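Nucleoporin NUP82 (Chaetomium thermophilum, PDB 5CWW) probably serves as a structural component of the nuclear pore complex, here represented by its N-terminal beta-propeller domain. Local coordinates at residues 552-566 and 577-590. Residues are numbered along the deposited sequence; the frame is centred on the assembly and turned at random.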
loop_
_atom_site.group_PDB
_atom_site.type_symbol
_atom_site.label_atom_id
_atom_site.label_comp_id
_atom_site.label_asym_id
_atom_site.label_seq_id
_atom_site.Cartn_x
_atom_site.Cartn_y
_atom_site.Cartn_z
ATOM N N ILE B 552 -9.840 18.626 -15.938
ATOM C CA ILE B 552 -10.219 18.237 -17.289
ATOM C C ILE B 552 -11.709 17.926 -17.377
ATOM O O ILE B 552 -12.307 18.005 -18.448
ATOM C CB ILE B 552 -9.410 17.027 -17.756
ATOM C CG1 ILE B 552 -9.693 15.826 -16.855
ATOM C CG2 ILE B 552 -7.921 17.361 -17.736
ATOM C CD1 ILE B 552 -9.121 14.564 -17.370
ATOM N N PHE B 553 -12.297 17.566 -16.241
ATOM C CA PHE B 553 -13.678 17.106 -16.200
ATOM C C PHE B 553 -14.305 17.355 -14.837
ATOM O O PHE B 553 -13.662 17.184 -13.801
ATOM C CB PHE B 553 -13.756 15.615 -16.532
ATOM C CG PHE B 553 -15.130 15.029 -16.369
ATOM C CD1 PHE B 553 -16.103 15.228 -17.333
ATOM C CD2 PHE B 553 -15.450 14.281 -15.248
ATOM C CE1 PHE B 553 -17.367 14.690 -17.183
ATOM C CE2 PHE B 553 -16.714 13.741 -15.093
ATOM C CZ PHE B 553 -17.672 13.947 -16.063
ATOM N N THR B 554 -15.570 17.765 -14.859
ATOM C CA THR B 554 -16.338 17.990 -13.644
ATOM C C THR B 554 -17.719 17.362 -13.767
ATOM O O THR B 554 -18.432 17.595 -14.745
ATOM C CB THR B 554 -16.492 19.488 -13.344
ATOM O OG1 THR B 554 -15.217 20.129 -13.449
ATOM C CG2 THR B 554 -17.054 19.703 -11.946
ATOM N N GLN B 555 -18.088 16.563 -12.773
ATOM C CA GLN B 555 -19.407 15.946 -12.731
ATOM C C GLN B 555 -20.358 16.861 -11.965
ATOM O O GLN B 555 -20.040 17.310 -10.863
ATOM C CB GLN B 555 -19.333 14.564 -12.081
ATOM C CG GLN B 555 -20.631 13.783 -12.142
ATOM C CD GLN B 555 -20.461 12.310 -11.798
ATOM O OE1 GLN B 555 -21.295 11.483 -12.164
ATOM N NE2 GLN B 555 -19.389 11.976 -11.084
ATOM N N THR B 556 -21.520 17.132 -12.553
ATOM C CA THR B 556 -22.467 18.096 -11.995
ATOM C C THR B 556 -23.730 17.436 -11.450
ATOM O O THR B 556 -24.426 16.718 -12.169
ATOM C CB THR B 556 -22.880 19.135 -13.052
ATOM O OG1 THR B 556 -23.450 18.468 -14.185
ATOM C CG2 THR B 556 -21.676 19.950 -13.500
ATOM N N ARG B 557 -24.013 17.695 -10.175
ATOM C CA ARG B 557 -25.241 17.233 -9.523
ATOM C C ARG B 557 -25.447 15.726 -9.652
ATOM O O ARG B 557 -26.579 15.241 -9.608
ATOM C CB ARG B 557 -26.453 17.974 -10.095
ATOM C CG ARG B 557 -26.450 19.471 -9.820
ATOM C CD ARG B 557 -27.161 20.241 -10.917
ATOM N NE ARG B 557 -26.477 20.089 -12.197
ATOM C CZ ARG B 557 -26.830 20.706 -13.318
ATOM N NH1 ARG B 557 -27.871 21.529 -13.336
ATOM N NH2 ARG B 557 -26.135 20.495 -14.427
ATOM N N THR B 558 -24.350 14.992 -9.815
ATOM C CA THR B 558 -24.403 13.541 -9.932
ATOM C C THR B 558 -23.355 12.927 -9.010
ATOM O O THR B 558 -22.152 13.103 -9.213
ATOM C CB THR B 558 -24.169 13.078 -11.382
ATOM O OG1 THR B 558 -24.957 13.876 -12.276
ATOM C CG2 THR B 558 -24.543 11.616 -11.546
ATOM N N GLN B 559 -23.823 12.208 -7.995
ATOM C CA GLN B 559 -22.944 11.618 -6.992
ATOM C C GLN B 559 -22.300 10.325 -7.485
ATOM O O GLN B 559 -21.590 9.654 -6.736
ATOM C CB GLN B 559 -23.722 11.354 -5.702
ATOM C CG GLN B 559 -24.303 12.609 -5.068
ATOM C CD GLN B 559 -25.106 12.317 -3.816
ATOM O OE1 GLN B 559 -25.669 11.232 -3.665
ATOM N NE2 GLN B 559 -25.164 13.286 -2.910
ATOM N N SER B 560 -22.555 9.981 -8.744
ATOM C CA SER B 560 -22.011 8.765 -9.339
ATOM C C SER B 560 -20.485 8.749 -9.274
ATOM O O SER B 560 -19.839 9.697 -9.712
ATOM C CB SER B 560 -22.463 8.636 -10.794
ATOM O OG SER B 560 -21.583 7.803 -11.527
ATOM N N PRO B 561 -19.901 7.671 -8.726
ATOM C CA PRO B 561 -18.438 7.611 -8.699
ATOM C C PRO B 561 -17.859 7.367 -10.086
ATOM O O PRO B 561 -18.505 6.726 -10.917
ATOM C CB PRO B 561 -18.154 6.431 -7.770
ATOM C CG PRO B 561 -19.331 5.544 -7.937
ATOM C CD PRO B 561 -20.509 6.455 -8.157
ATOM N N LEU B 562 -16.657 7.879 -10.328
ATOM C CA LEU B 562 -16.002 7.715 -11.617
ATOM C C LEU B 562 -14.952 6.617 -11.548
ATOM O O LEU B 562 -14.229 6.496 -10.557
ATOM C CB LEU B 562 -15.356 9.030 -12.065
ATOM C CG LEU B 562 -16.281 10.247 -12.136
ATOM C CD1 LEU B 562 -15.502 11.479 -12.571
ATOM C CD2 LEU B 562 -17.453 9.997 -13.078
ATOM N N ALA B 563 -14.879 5.812 -12.600
ATOM C CA ALA B 563 -13.809 4.837 -12.732
ATOM C C ALA B 563 -12.475 5.572 -12.782
ATOM O O ALA B 563 -12.360 6.612 -13.432
ATOM C CB ALA B 563 -14.006 3.992 -13.976
ATOM N N ALA B 564 -11.482 5.042 -12.074
ATOM C CA ALA B 564 -10.153 5.642 -12.045
ATOM C C ALA B 564 -9.657 5.893 -13.461
ATOM O O ALA B 564 -9.736 5.014 -14.319
ATOM C CB ALA B 564 -9.183 4.749 -11.295
ATOM N N ALA B 565 -9.159 7.104 -13.694
ATOM C CA ALA B 565 -8.715 7.523 -15.017
ATOM C C ALA B 565 -7.675 6.563 -15.580
ATOM O O ALA B 565 -6.761 6.141 -14.875
ATOM C CB ALA B 565 -8.152 8.934 -14.959
ATOM N N THR B 566 -7.830 6.218 -16.853
ATOM C CA THR B 566 -6.897 5.336 -17.541
ATOM C C THR B 566 -6.276 6.074 -18.719
ATOM O O THR B 566 -6.965 6.419 -19.679
ATOM C CB THR B 566 -7.592 4.057 -18.039
ATOM O OG1 THR B 566 -8.277 3.427 -16.947
ATOM C CG2 THR B 566 -6.579 3.089 -18.629
ATOM N N ILE B 577 -7.560 10.402 -22.054
ATOM C CA ILE B 577 -7.929 9.780 -20.791
ATOM C C ILE B 577 -9.242 9.044 -20.948
ATOM O O ILE B 577 -10.133 9.502 -21.659
ATOM C CB ILE B 577 -8.075 10.813 -19.671
ATOM C CG1 ILE B 577 -6.770 11.567 -19.475
ATOM C CG2 ILE B 577 -8.484 10.152 -18.360
ATOM C CD1 ILE B 577 -6.989 12.892 -18.854
ATOM N N LEU B 578 -9.359 7.911 -20.267
ATOM C CA LEU B 578 -10.588 7.135 -20.268
ATOM C C LEU B 578 -11.108 6.983 -18.842
ATOM O O LEU B 578 -10.377 6.559 -17.946
ATOM C CB LEU B 578 -10.358 5.766 -20.908
ATOM C CG LEU B 578 -11.594 4.877 -21.047
ATOM C CD1 LEU B 578 -12.616 5.508 -21.986
ATOM C CD2 LEU B 578 -11.194 3.495 -21.535
ATOM N N SER B 579 -12.365 7.353 -18.636
ATOM C CA SER B 579 -13.050 7.100 -17.374
ATOM C C SER B 579 -14.482 6.695 -17.685
ATOM O O SER B 579 -14.815 6.436 -18.842
ATOM C CB SER B 579 -13.012 8.332 -16.466
ATOM O OG SER B 579 -13.581 8.053 -15.197
ATOM N N ALA B 580 -15.333 6.641 -16.668
ATOM C CA ALA B 580 -16.719 6.249 -16.883
ATOM C C ALA B 580 -17.587 6.516 -15.666
ATOM O O ALA B 580 -17.128 6.422 -14.527
ATOM C CB ALA B 580 -16.799 4.771 -17.257
ATOM N N THR B 581 -18.844 6.855 -15.922
ATOM C CA THR B 581 -19.854 6.919 -14.878
ATOM C C THR B 581 -20.455 5.526 -14.731
ATOM O O THR B 581 -19.942 4.563 -15.302
ATOM C CB THR B 581 -20.958 7.939 -15.203
ATOM O OG1 THR B 581 -21.647 7.541 -16.395
ATOM C CG2 THR B 581 -20.366 9.327 -15.400
ATOM N N GLN B 582 -21.538 5.417 -13.971
ATOM C CA GLN B 582 -22.217 4.139 -13.801
ATOM C C GLN B 582 -22.810 3.651 -15.120
ATOM O O GLN B 582 -23.055 2.455 -15.291
ATOM C CB GLN B 582 -23.325 4.252 -12.750
ATOM C CG GLN B 582 -22.843 4.644 -11.362
ATOM C CD GLN B 582 -22.119 3.517 -10.651
ATOM O OE1 GLN B 582 -21.020 3.124 -11.045
ATOM N NE2 GLN B 582 -22.734 2.990 -9.600
ATOM N N THR B 583 -23.022 4.577 -16.052
ATOM C CA THR B 583 -23.739 4.282 -17.290
ATOM C C THR B 583 -22.994 4.716 -18.552
ATOM O O THR B 583 -23.030 4.017 -19.565
ATOM C CB THR B 583 -25.120 4.962 -17.295
ATOM O OG1 THR B 583 -24.955 6.385 -17.317
ATOM C CG2 THR B 583 -25.918 4.565 -16.062
ATOM N N ASP B 584 -22.321 5.862 -18.489
ATOM C CA ASP B 584 -21.730 6.471 -19.679
ATOM C C ASP B 584 -20.208 6.566 -19.601
ATOM O O ASP B 584 -19.638 6.566 -18.511
ATOM C CB ASP B 584 -22.316 7.865 -19.889
ATOM C CG ASP B 584 -23.829 7.867 -19.861
ATOM O OD1 ASP B 584 -24.432 6.879 -20.326
ATOM O OD2 ASP B 584 -24.414 8.852 -19.363
ATOM N N PRO B 585 -19.545 6.652 -20.767
ATOM C CA PRO B 585 -18.085 6.766 -20.809
ATOM C C PRO B 585 -17.598 8.204 -20.739
ATOM O O PRO B 585 -18.377 9.138 -20.925
ATOM C CB PRO B 585 -17.734 6.154 -22.162
ATOM C CG PRO B 585 -18.895 6.497 -23.020
ATOM C CD PRO B 585 -20.112 6.508 -22.120
ATOM N N ILE B 586 -16.307 8.362 -20.468
ATOM C CA ILE B 586 -15.654 9.662 -20.491
ATOM C C ILE B 586 -14.317 9.496 -21.199
ATOM O O ILE B 586 -13.393 8.888 -20.661
ATOM C CB ILE B 586 -15.440 10.228 -19.071
ATOM C CG1 ILE B 586 -16.786 10.400 -18.363
ATOM C CG2 ILE B 586 -14.698 11.562 -19.130
ATOM C CD1 ILE B 586 -16.670 10.767 -16.895
ATOM N N ALA B 587 -14.232 10.030 -22.414
ATOM C CA ALA B 587 -13.020 9.940 -23.222
ATOM C C ALA B 587 -12.604 11.319 -23.720
ATOM O O ALA B 587 -13.133 11.814 -24.716
ATOM C CB ALA B 587 -13.234 8.993 -24.389
ATOM N N LEU B 588 -11.655 11.929 -23.017
ATOM C CA LEU B 588 -11.199 13.279 -23.326
ATOM C C LEU B 588 -9.801 13.263 -23.939
ATOM O O LEU B 588 -8.850 12.766 -23.332
ATOM C CB LEU B 588 -11.213 14.132 -22.057
ATOM C CG LEU B 588 -12.557 14.141 -21.322
ATOM C CD1 LEU B 588 -12.449 14.887 -20.005
ATOM C CD2 LEU B 588 -13.650 14.749 -22.194
ATOM N N PHE B 589 -9.690 13.823 -25.142
ATOM C CA PHE B 589 -8.466 13.742 -25.937
ATOM C C PHE B 589 -7.591 14.988 -25.799
ATOM O O PHE B 589 -8.097 16.097 -25.621
ATOM C CB PHE B 589 -8.820 13.520 -27.412
ATOM C CG PHE B 589 -9.378 12.153 -27.703
ATOM C CD1 PHE B 589 -10.618 11.775 -27.214
ATOM C CD2 PHE B 589 -8.663 11.249 -28.470
ATOM C CE1 PHE B 589 -11.131 10.517 -27.478
ATOM C CE2 PHE B 589 -9.170 9.990 -28.740
ATOM C CZ PHE B 589 -10.407 9.625 -28.243
ATOM N N PHE B 590 -6.278 14.786 -25.887
ATOM C CA PHE B 590 -5.303 15.870 -25.771
ATOM C C PHE B 590 -4.418 15.983 -27.004
ATOM O O PHE B 590 -3.770 17.008 -27.215
ATOM C CB PHE B 590 -4.427 15.668 -24.540
ATOM C CG PHE B 590 -5.196 15.607 -23.267
ATOM C CD1 PHE B 590 -5.612 16.767 -22.636
ATOM C CD2 PHE B 590 -5.514 14.388 -22.702
ATOM C CE1 PHE B 590 -6.325 16.708 -21.459
ATOM C CE2 PHE B 590 -6.224 14.323 -21.531
ATOM C CZ PHE B 590 -6.632 15.484 -20.905
#
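Ile586 and Phe553 give a worked example of how two neighbouring beta-sheets close on each other. Phe553 has CG anti to its backbone N (chi1 174°), which turns the ring across Ile586 at about a right angle, and Ile586 CD1 sits over one face in a CH-pi contact, 3.8 Å from the centroid. Leu588 CD1 packs on Phe553 CB, 3.8 Å away, while Leu562 CD2 reaches Ile586 CD1 from the returning loop. Beside this apolar layer the buried Ser579 hydroxyl donates to Ala563 O (OG to O 2.6 Å), on an in-plane lone pair. Ala563 N answers with a nearly straight bond to Ala580 O, and Thr566 and Leu578 exchange two backbone bonds as an antiparallel pair. The solvent side is looser: exposed Gln582 offers Ser560 OG only a weak bond from its N (3.4 Å). Thr581 OG1 accepts from both Thr583 N and Asp584 N, an ST turn and ST motif, and its CG2 flanks Leu562 CD2; an alanine here would probably leave both amides without their acceptor and Leu562 less covered. Strand 548-554 is outermost in one four-stranded antiparallel sheet; 566-570, 576-580 and 585-589 form the next, edged by Phe7 pairing with Ala587, consistent with a beta-propeller's ring-closing blade.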